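Local coordinates for protein DnaJ homolog subfamily C member 27-A (Xenopus laevis, PDB 6JMG) that binds GTP through a Rab-like small GTPase domain, carries a DnaJ domain as well, and possibly takes part in regulating the MEK/ERK pathway, at residues 233-246 / 257-269. Residues are numbered along the deposited sequence; the frame is centred on the assembly and turned at random.
Sequences VNKAYRKLAVLLHP and AFKAVVNARTALL
Tyr-237 lies opposite Arg-265 and Leu-244 opposite Phe-258 where helices 233-244 and 257-269 run antiparallel, their axes 164° apart in direction and 9.7 Å apart at closest approach. The pair illustrates an antiparallel helical hairpin, that of helices II and III of the J-domain fold, in which a ring of one helix fills a hole between side chains of the other. Tyr-237 enters as a knob among Phe-258, Val-261, Val-262 and Arg-265; with CG anti to the backbone N (chi1 161°), its ring reaches along the interface until OH stands 3.7 Å from Phe-258 CE1. Over one ring face comes the extended arm of Arg-265, a CH-pi contact with CD 3.9 Å from the Tyr-237 centroid, while Val-262 CG2 meets the edge. Were Tyr-237 an alanine, a gap would probably open between Val-261 and Arg-265, and the arginine's aliphatic arm, its CH-pi partner lost, could swing. Beyond the ring, Arg-265 NE donates to Asn-234 OD1 at 3.1 Å, the oxygen lying close to the guanidinium plane, and NH2 adds a weak second bond; the amide and guanidinium planes are turned only slightly against each other. Past this polar pair, Val-233 CG2 packs on Leu-269 CD2. At the other end, Phe-258 packs against the first two residues of the HPD motif, the J-domain hallmark formed by His-245, Pro-246 and Asp-247: the edge of His-245 meets one face, ring planes at 54°, and Pro-246 CD lies 4.0 Å from Phe-258 CD2. His-245 ND1 hydrogen-bonds Asp-247 N, which would fix the imidazole's rotation. Deeper in, Leu-240 CD1 touches Val-261 CG2 at 3.7 Å; helix 218-222 covers Val-261 and Leu-268. Most contacts are apolar, so burial of hydrocarbon and ring surface probably supplies much of the adhesion, and the amide-guanidinium pair adds a directional link near the Val-233 end.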
ATOM      1  N   VAL A 233       2.931  18.268  18.668  1.00 78.89           N
ATOM      2  CA  VAL A 233       2.688  19.106  17.502  1.00 74.29           C
ATOM      3  C   VAL A 233       3.220  18.408  16.260  1.00 70.31           C
ATOM      4  O   VAL A 233       2.628  18.516  15.176  1.00 76.68           O
ATOM      5  CB  VAL A 233       3.288  20.516  17.664  1.00 64.67           C
ATOM      6  CG1 VAL A 233       3.018  21.089  19.045  1.00 71.34           C
ATOM      7  CG2 VAL A 233       4.689  20.476  17.408  1.00 73.14           C
ATOM      8  N   ASN A 234       4.276  17.607  16.403  1.00 54.41           N
ATOM      9  CA  ASN A 234       4.710  16.774  15.285  1.00 62.13           C
ATOM     10  C   ASN A 234       3.604  15.842  14.843  1.00 67.94           C
ATOM     11  O   ASN A 234       3.346  15.703  13.648  1.00 66.41           O
ATOM     12  CB  ASN A 234       5.954  15.979  15.645  1.00 75.40           C
ATOM     13  CG  ASN A 234       7.207  16.780  15.454  1.00 82.23           C
ATOM     14  OD1 ASN A 234       7.196  17.832  14.792  1.00 69.30           O
ATOM     15  ND2 ASN A 234       8.292  16.317  16.051  1.00 88.34           N
ATOM     16  N   LYS A 235       2.929  15.192  15.795  1.00 83.09           N
ATOM     17  CA  LYS A 235       1.981  14.169  15.382  1.00 81.97           C
ATOM     18  C   LYS A 235       0.662  14.768  14.932  1.00 71.12           C
ATOM     19  O   LYS A 235       0.024  14.230  14.021  1.00 68.26           O
ATOM     20  CB  LYS A 235       1.747  13.156  16.507  1.00 90.97           C
ATOM     21  CG  LYS A 235       2.997  12.380  16.978  1.00104.72           C
ATOM     22  CD  LYS A 235       3.781  11.575  15.889  1.00114.96           C
ATOM     23  CE  LYS A 235       2.989  11.120  14.648  1.00119.33           C
ATOM     24  NZ  LYS A 235       3.806  10.270  13.725  1.00115.58           N
ATOM     25  N   ALA A 236       0.292  15.925  15.472  1.00 68.13           N
ATOM     26  CA  ALA A 236      -0.810  16.676  14.887  1.00 66.04           C
ATOM     27  C   ALA A 236      -0.476  17.094  13.461  1.00 77.58           C
ATOM     28  O   ALA A 236      -1.303  16.948  12.550  1.00 83.13           O
ATOM     29  CB  ALA A 236      -1.133  17.897  15.755  1.00 54.65           C
ATOM     30  N   TYR A 237       0.751  17.576  13.241  1.00 67.05           N
ATOM     31  CA  TYR A 237       1.107  18.072  11.923  1.00 57.44           C
ATOM     32  C   TYR A 237       1.042  16.967  10.880  1.00 59.80           C
ATOM     33  O   TYR A 237       0.545  17.194   9.768  1.00 57.77           O
ATOM     34  CB  TYR A 237       2.505  18.720  11.920  1.00 60.96           C
ATOM     35  CG  TYR A 237       3.068  18.802  10.508  1.00 61.29           C
ATOM     36  CD1 TYR A 237       2.735  19.862   9.668  1.00 68.21           C
ATOM     37  CD2 TYR A 237       3.877  17.791   9.993  1.00 54.16           C
ATOM     38  CE1 TYR A 237       3.201  19.921   8.357  1.00 65.66           C
ATOM     39  CE2 TYR A 237       4.344  17.842   8.687  1.00 65.90           C
ATOM     40  CZ  TYR A 237       4.008  18.909   7.876  1.00 65.79           C
ATOM     41  OH  TYR A 237       4.482  18.959   6.585  1.00 68.23           O
ATOM     42  N   ARG A 238       1.557  15.771  11.192  1.00 61.02           N
ATOM     43  CA  ARG A 238       1.647  14.777  10.127  1.00 66.86           C
ATOM     44  C   ARG A 238       0.268  14.282   9.706  1.00 67.79           C
ATOM     45  O   ARG A 238       0.085  13.901   8.543  1.00 74.38           O
ATOM     46  CB  ARG A 238       2.527  13.595  10.538  1.00 67.38           C
ATOM     47  CG  ARG A 238       3.671  13.967  11.438  1.00 65.77           C
ATOM     48  CD  ARG A 238       4.825  12.983  11.446  1.00 70.90           C
ATOM     49  NE  ARG A 238       5.974  13.620  12.087  1.00 85.85           N
ATOM     50  CZ  ARG A 238       6.578  13.191  13.188  1.00 91.07           C
ATOM     51  NH1 ARG A 238       6.155  12.093  13.783  1.00 97.06           N
ATOM     52  NH2 ARG A 238       7.605  13.870  13.690  1.00 93.38           N
ATOM     53  N   LYS A 239      -0.734  14.352  10.584  1.00 58.61           N
ATOM     54  CA  LYS A 239      -2.025  13.855  10.129  1.00 79.02           C
ATOM     55  C   LYS A 239      -2.713  14.860   9.223  1.00 78.66           C
ATOM     56  O   LYS A 239      -3.398  14.465   8.271  1.00 83.89           O
ATOM     57  CB  LYS A 239      -2.926  13.513  11.319  1.00 86.26           C
ATOM     58  CG  LYS A 239      -2.573  12.199  11.991  1.00 97.93           C
ATOM     59  CD  LYS A 239      -3.212  12.054  13.359  1.00106.17           C
ATOM     60  CE  LYS A 239      -3.440  13.394  14.030  1.00112.70           C
ATOM     61  NZ  LYS A 239      -3.722  13.240  15.490  1.00117.97           N
ATOM     62  N   LEU A 240      -2.444  16.147   9.439  1.00 60.80           N
ATOM     63  CA  LEU A 240      -2.897  17.173   8.513  1.00 55.03           C
ATOM     64  C   LEU A 240      -2.090  17.151   7.214  1.00 55.90           C
ATOM     65  O   LEU A 240      -2.650  17.334   6.129  1.00 61.74           O
ATOM     66  CB  LEU A 240      -2.796  18.539   9.189  1.00 56.01           C
ATOM     67  CG  LEU A 240      -3.901  18.836  10.199  1.00 57.23           C
ATOM     68  CD1 LEU A 240      -3.613  20.098  11.013  1.00 59.09           C
ATOM     69  CD2 LEU A 240      -5.235  18.941   9.478  1.00 52.35           C
ATOM     70  N   ALA A 241      -0.781  16.915   7.299  1.00 56.18           N
ATOM     71  CA  ALA A 241       0.032  16.858   6.091  1.00 57.02           C
ATOM     72  C   ALA A 241      -0.422  15.751   5.150  1.00 57.82           C
ATOM     73  O   ALA A 241      -0.470  15.954   3.927  1.00 68.91           O
ATOM     74  CB  ALA A 241       1.507  16.687   6.442  1.00 59.34           C
ATOM     75  N   VAL A 242      -0.697  14.555   5.677  1.00 59.12           N
ATOM     76  CA  VAL A 242      -1.181  13.501   4.779  1.00 71.41           C
ATOM     77  C   VAL A 242      -2.570  13.841   4.259  1.00 65.75           C
ATOM     78  O   VAL A 242      -2.943  13.447   3.149  1.00 67.36           O
ATOM     79  CB  VAL A 242      -1.160  12.113   5.444  1.00 73.00           C
ATOM     80  CG1 VAL A 242       0.156  11.887   6.154  1.00 74.26           C
ATOM     81  CG2 VAL A 242      -2.337  11.941   6.376  1.00 79.37           C
ATOM     82  N   LEU A 243      -3.352  14.581   5.043  1.00 58.16           N
ATOM     83  CA  LEU A 243      -4.710  14.902   4.637  1.00 60.29           C
ATOM     84  C   LEU A 243      -4.718  15.963   3.543  1.00 70.98           C
ATOM     85  O   LEU A 243      -5.477  15.855   2.575  1.00 71.69           O
ATOM     86  CB  LEU A 243      -5.507  15.369   5.863  1.00 62.76           C
ATOM     87  CG  LEU A 243      -7.015  15.597   5.725  1.00 77.29           C
ATOM     88  CD1 LEU A 243      -7.743  14.297   5.371  1.00 68.80           C
ATOM     89  CD2 LEU A 243      -7.561  16.183   7.016  1.00 79.68           C
ATOM     90  N   LEU A 244      -3.832  16.955   3.639  1.00 68.34           N
ATOM     91  CA  LEU A 244      -3.971  18.182   2.871  1.00 65.02           C
ATOM     92  C   LEU A 244      -2.903  18.411   1.815  1.00 67.08           C
ATOM     93  O   LEU A 244      -2.973  19.419   1.103  1.00 66.45           O
ATOM     94  CB  LEU A 244      -3.959  19.378   3.809  1.00 62.58           C
ATOM     95  CG  LEU A 244      -5.062  19.410   4.831  1.00 62.69           C
ATOM     96  CD1 LEU A 244      -4.832  20.613   5.681  1.00 60.15           C
ATOM     97  CD2 LEU A 244      -6.390  19.480   4.130  1.00 68.46           C
ATOM     98  N   HIS A 245      -1.917  17.543   1.699  1.00 67.47           N
ATOM     99  CA  HIS A 245      -0.827  17.836   0.789  1.00 62.14           C
ATOM    100  C   HIS A 245      -1.415  17.997  -0.632  1.00 64.25           C
ATOM    101  O   HIS A 245      -2.269  17.214  -1.008  1.00 69.37           O
ATOM    102  CB  HIS A 245       0.229  16.742   0.815  1.00 71.00           C
ATOM    103  CG  HIS A 245       1.474  17.111   0.071  1.00 80.68           C
ATOM    104  ND1 HIS A 245       1.523  17.163  -1.304  1.00 80.19           N
ATOM    105  CD2 HIS A 245       2.698  17.489   0.510  1.00 78.80           C
ATOM    106  CE1 HIS A 245       2.731  17.541  -1.682  1.00 77.75           C
ATOM    107  NE2 HIS A 245       3.463  17.734  -0.602  1.00 76.45           N
ATOM    108  N   PRO A 246      -1.016  19.060  -1.340  1.00 70.35           N
ATOM    109  CA  PRO A 246      -1.657  19.304  -2.668  1.00 74.59           C
ATOM    110  C   PRO A 246      -1.415  18.204  -3.695  1.00 76.04           C
ATOM    111  O   PRO A 246      -2.148  18.147  -4.691  1.00 73.39           O
ATOM    112  CB  PRO A 246      -1.012  20.628  -3.119  1.00 77.79           C
ATOM    113  CG  PRO A 246      -0.261  21.167  -1.944  1.00 73.19           C
ATOM    114  CD  PRO A 246      -0.012  20.055  -0.990  1.00 67.44           C
ATOM    115  N   ALA A 257      -3.853  25.736   2.566  1.00 58.60           N
ATOM    116  CA  ALA A 257      -4.060  25.070   3.840  1.00 56.84           C
ATOM    117  C   ALA A 257      -2.818  24.307   4.265  1.00 62.78           C
ATOM    118  O   ALA A 257      -2.406  24.371   5.432  1.00 53.80           O
ATOM    119  CB  ALA A 257      -5.250  24.128   3.734  1.00 52.40           C
ATOM    120  N   PHE A 258      -2.195  23.586   3.327  1.00 57.55           N
ATOM    121  CA  PHE A 258      -0.955  22.897   3.649  1.00 56.73           C
ATOM    122  C   PHE A 258       0.126  23.878   4.092  1.00 59.54           C
ATOM    123  O   PHE A 258       0.731  23.712   5.154  1.00 65.31           O
ATOM    124  CB  PHE A 258      -0.474  22.100   2.459  1.00 56.02           C
ATOM    125  CG  PHE A 258       0.799  21.374   2.724  1.00 59.59           C
ATOM    126  CD1 PHE A 258       0.842  20.354   3.672  1.00 57.13           C
ATOM    127  CD2 PHE A 258       1.953  21.712   2.057  1.00 57.91           C
ATOM    128  CE1 PHE A 258       1.995  19.680   3.917  1.00 54.56           C
ATOM    129  CE2 PHE A 258       3.134  21.035   2.316  1.00 65.09           C
ATOM    130  CZ  PHE A 258       3.152  20.021   3.241  1.00 57.70           C
ATOM    131  N   LYS A 259       0.344  24.938   3.311  1.00 65.31           N
ATOM    132  CA  LYS A 259       1.310  25.961   3.695  1.00 59.98           C
ATOM    133  C   LYS A 259       1.004  26.519   5.085  1.00 63.77           C
ATOM    134  O   LYS A 259       1.923  26.791   5.873  1.00 61.34           O
ATOM    135  CB  LYS A 259       1.317  27.078   2.646  1.00 52.79           C
ATOM    136  CG  LYS A 259       2.300  28.209   2.940  1.00 54.82           C
ATOM    137  CD  LYS A 259       2.224  29.335   1.902  1.00 74.68           C
ATOM    138  CE  LYS A 259       1.955  28.795   0.487  1.00 96.49           C
ATOM    139  NZ  LYS A 259       2.519  29.657  -0.611  1.00101.84           N
ATOM    140  N   ALA A 260      -0.280  26.682   5.414  1.00 51.64           N
ATOM    141  CA  ALA A 260      -0.628  27.251   6.709  1.00 55.34           C
ATOM    142  C   ALA A 260      -0.285  26.284   7.827  1.00 63.18           C
ATOM    143  O   ALA A 260       0.229  26.684   8.880  1.00 62.89           O
ATOM    144  CB  ALA A 260      -2.110  27.615   6.746  1.00 54.97           C
ATOM    145  N   VAL A 261      -0.553  25.002   7.597  1.00 60.78           N
ATOM    146  CA  VAL A 261      -0.217  23.972   8.570  1.00 59.88           C
ATOM    147  C   VAL A 261       1.300  23.897   8.764  1.00 62.41           C
ATOM    148  O   VAL A 261       1.803  23.826   9.897  1.00 60.60           O
ATOM    149  CB  VAL A 261      -0.837  22.637   8.114  1.00 49.51           C
ATOM    150  CG1 VAL A 261      -0.074  21.457   8.657  1.00 55.12           C
ATOM    151  CG2 VAL A 261      -2.287  22.588   8.550  1.00 48.81           C
ATOM    152  N   VAL A 262       2.051  23.915   7.665  1.00 51.28           N
ATOM    153  CA  VAL A 262       3.505  23.935   7.763  1.00 60.30           C
ATOM    154  C   VAL A 262       3.969  25.105   8.622  1.00 54.59           C
ATOM    155  O   VAL A 262       4.746  24.936   9.564  1.00 56.10           O
ATOM    156  CB  VAL A 262       4.119  23.994   6.359  1.00 60.98           C
ATOM    157  CG1 VAL A 262       5.598  24.352   6.444  1.00 46.83           C
ATOM    158  CG2 VAL A 262       3.854  22.675   5.659  1.00 46.71           C
ATOM    159  N   ASN A 263       3.438  26.294   8.357  1.00 57.46           N
ATOM    160  CA  ASN A 263       3.928  27.471   9.059  1.00 57.00           C
ATOM    161  C   ASN A 263       3.508  27.474  10.511  1.00 56.87           C
ATOM    162  O   ASN A 263       4.242  27.995  11.356  1.00 61.88           O
ATOM    163  CB  ASN A 263       3.448  28.743   8.377  1.00 49.26           C
ATOM    164  CG  ASN A 263       4.200  29.019   7.119  1.00 49.65           C
ATOM    165  OD1 ASN A 263       5.286  28.462   6.898  1.00 63.36           O
ATOM    166  ND2 ASN A 263       3.639  29.871   6.269  1.00 58.09           N
ATOM    167  N   ALA A 264       2.325  26.938  10.807  1.00 59.93           N
ATOM    168  CA  ALA A 264       1.883  26.833  12.188  1.00 56.90           C
ATOM    169  C   ALA A 264       2.816  25.934  12.975  1.00 57.06           C
ATOM    170  O   ALA A 264       3.245  26.278  14.080  1.00 66.99           O
ATOM    171  CB  ALA A 264       0.446  26.300  12.248  1.00 56.47           C
ATOM    172  N   ARG A 265       3.121  24.758  12.425  1.00 53.11           N
ATOM    173  CA  ARG A 265       4.031  23.844  13.104  1.00 50.83           C
ATOM    174  C   ARG A 265       5.321  24.542  13.496  1.00 54.83           C
ATOM    175  O   ARG A 265       5.800  24.395  14.626  1.00 64.09           O
ATOM    176  CB  ARG A 265       4.342  22.639  12.224  1.00 50.34           C
ATOM    177  CG  ARG A 265       5.544  21.865  12.681  1.00 46.73           C
ATOM    178  CD  ARG A 265       5.646  20.495  11.997  1.00 51.42           C
ATOM    179  NE  ARG A 265       6.856  19.778  12.408  1.00 71.70           N
ATOM    180  CZ  ARG A 265       8.099  20.101  12.040  1.00 69.93           C
ATOM    181  NH1 ARG A 265       8.336  21.146  11.239  1.00 68.39           N
ATOM    182  NH2 ARG A 265       9.112  19.371  12.485  1.00 58.30           N
ATOM    183  N   THR A 266       5.891  25.337  12.593  1.00 57.65           N
ATOM    184  CA  THR A 266       7.171  25.925  12.953  1.00 66.88           C
ATOM    185  C   THR A 266       6.974  27.073  13.932  1.00 60.95           C
ATOM    186  O   THR A 266       7.830  27.310  14.788  1.00 67.57           O
ATOM    187  CB  THR A 266       7.977  26.302  11.681  1.00 77.78           C
ATOM    188  OG1 THR A 266       7.678  27.615  11.219  1.00 78.20           O
ATOM    189  CG2 THR A 266       7.711  25.310  10.540  1.00 77.96           C
ATOM    190  N   ALA A 267       5.815  27.722  13.911  1.00 64.63           N
ATOM    191  CA  ALA A 267       5.555  28.745  14.917  1.00 68.51           C
ATOM    192  C   ALA A 267       5.554  28.132  16.313  1.00 75.57           C
ATOM    193  O   ALA A 267       6.197  28.649  17.232  1.00 80.35           O
ATOM    194  CB  ALA A 267       4.226  29.446  14.635  1.00 64.92           C
ATOM    195  N   LEU A 268       4.862  27.007  16.480  1.00 64.17           N
ATOM    196  CA  LEU A 268       4.840  26.343  17.775  1.00 66.56           C
ATOM    197  C   LEU A 268       6.212  25.789  18.153  1.00 74.35           C
ATOM    198  O   LEU A 268       6.699  26.030  19.265  1.00 82.51           O
ATOM    199  CB  LEU A 268       3.796  25.231  17.763  1.00 66.92           C
ATOM    200  CG  LEU A 268       2.379  25.666  17.407  1.00 65.55           C
ATOM    201  CD1 LEU A 268       1.501  24.449  17.387  1.00 63.08           C
ATOM    202  CD2 LEU A 268       1.831  26.717  18.384  1.00 62.17           C
ATOM    203  N   LEU A 269       6.853  25.037  17.241  1.00 67.00           N
ATOM    204  CA  LEU A 269       8.183  24.488  17.522  1.00 66.53           C
ATOM    205  C   LEU A 269       9.199  25.568  17.847  1.00 72.46           C
ATOM    206  O   LEU A 269      10.144  25.321  18.603  1.00 78.67           O
ATOM    207  CB  LEU A 269       8.707  23.672  16.340  1.00 52.94           C
ATOM    208  CG  LEU A 269       8.009  22.321  16.158  1.00 51.64           C
ATOM    209  CD1 LEU A 269       8.926  21.424  15.382  1.00 51.90           C
ATOM    210  CD2 LEU A 269       7.706  21.736  17.500  1.00 48.65           C
TER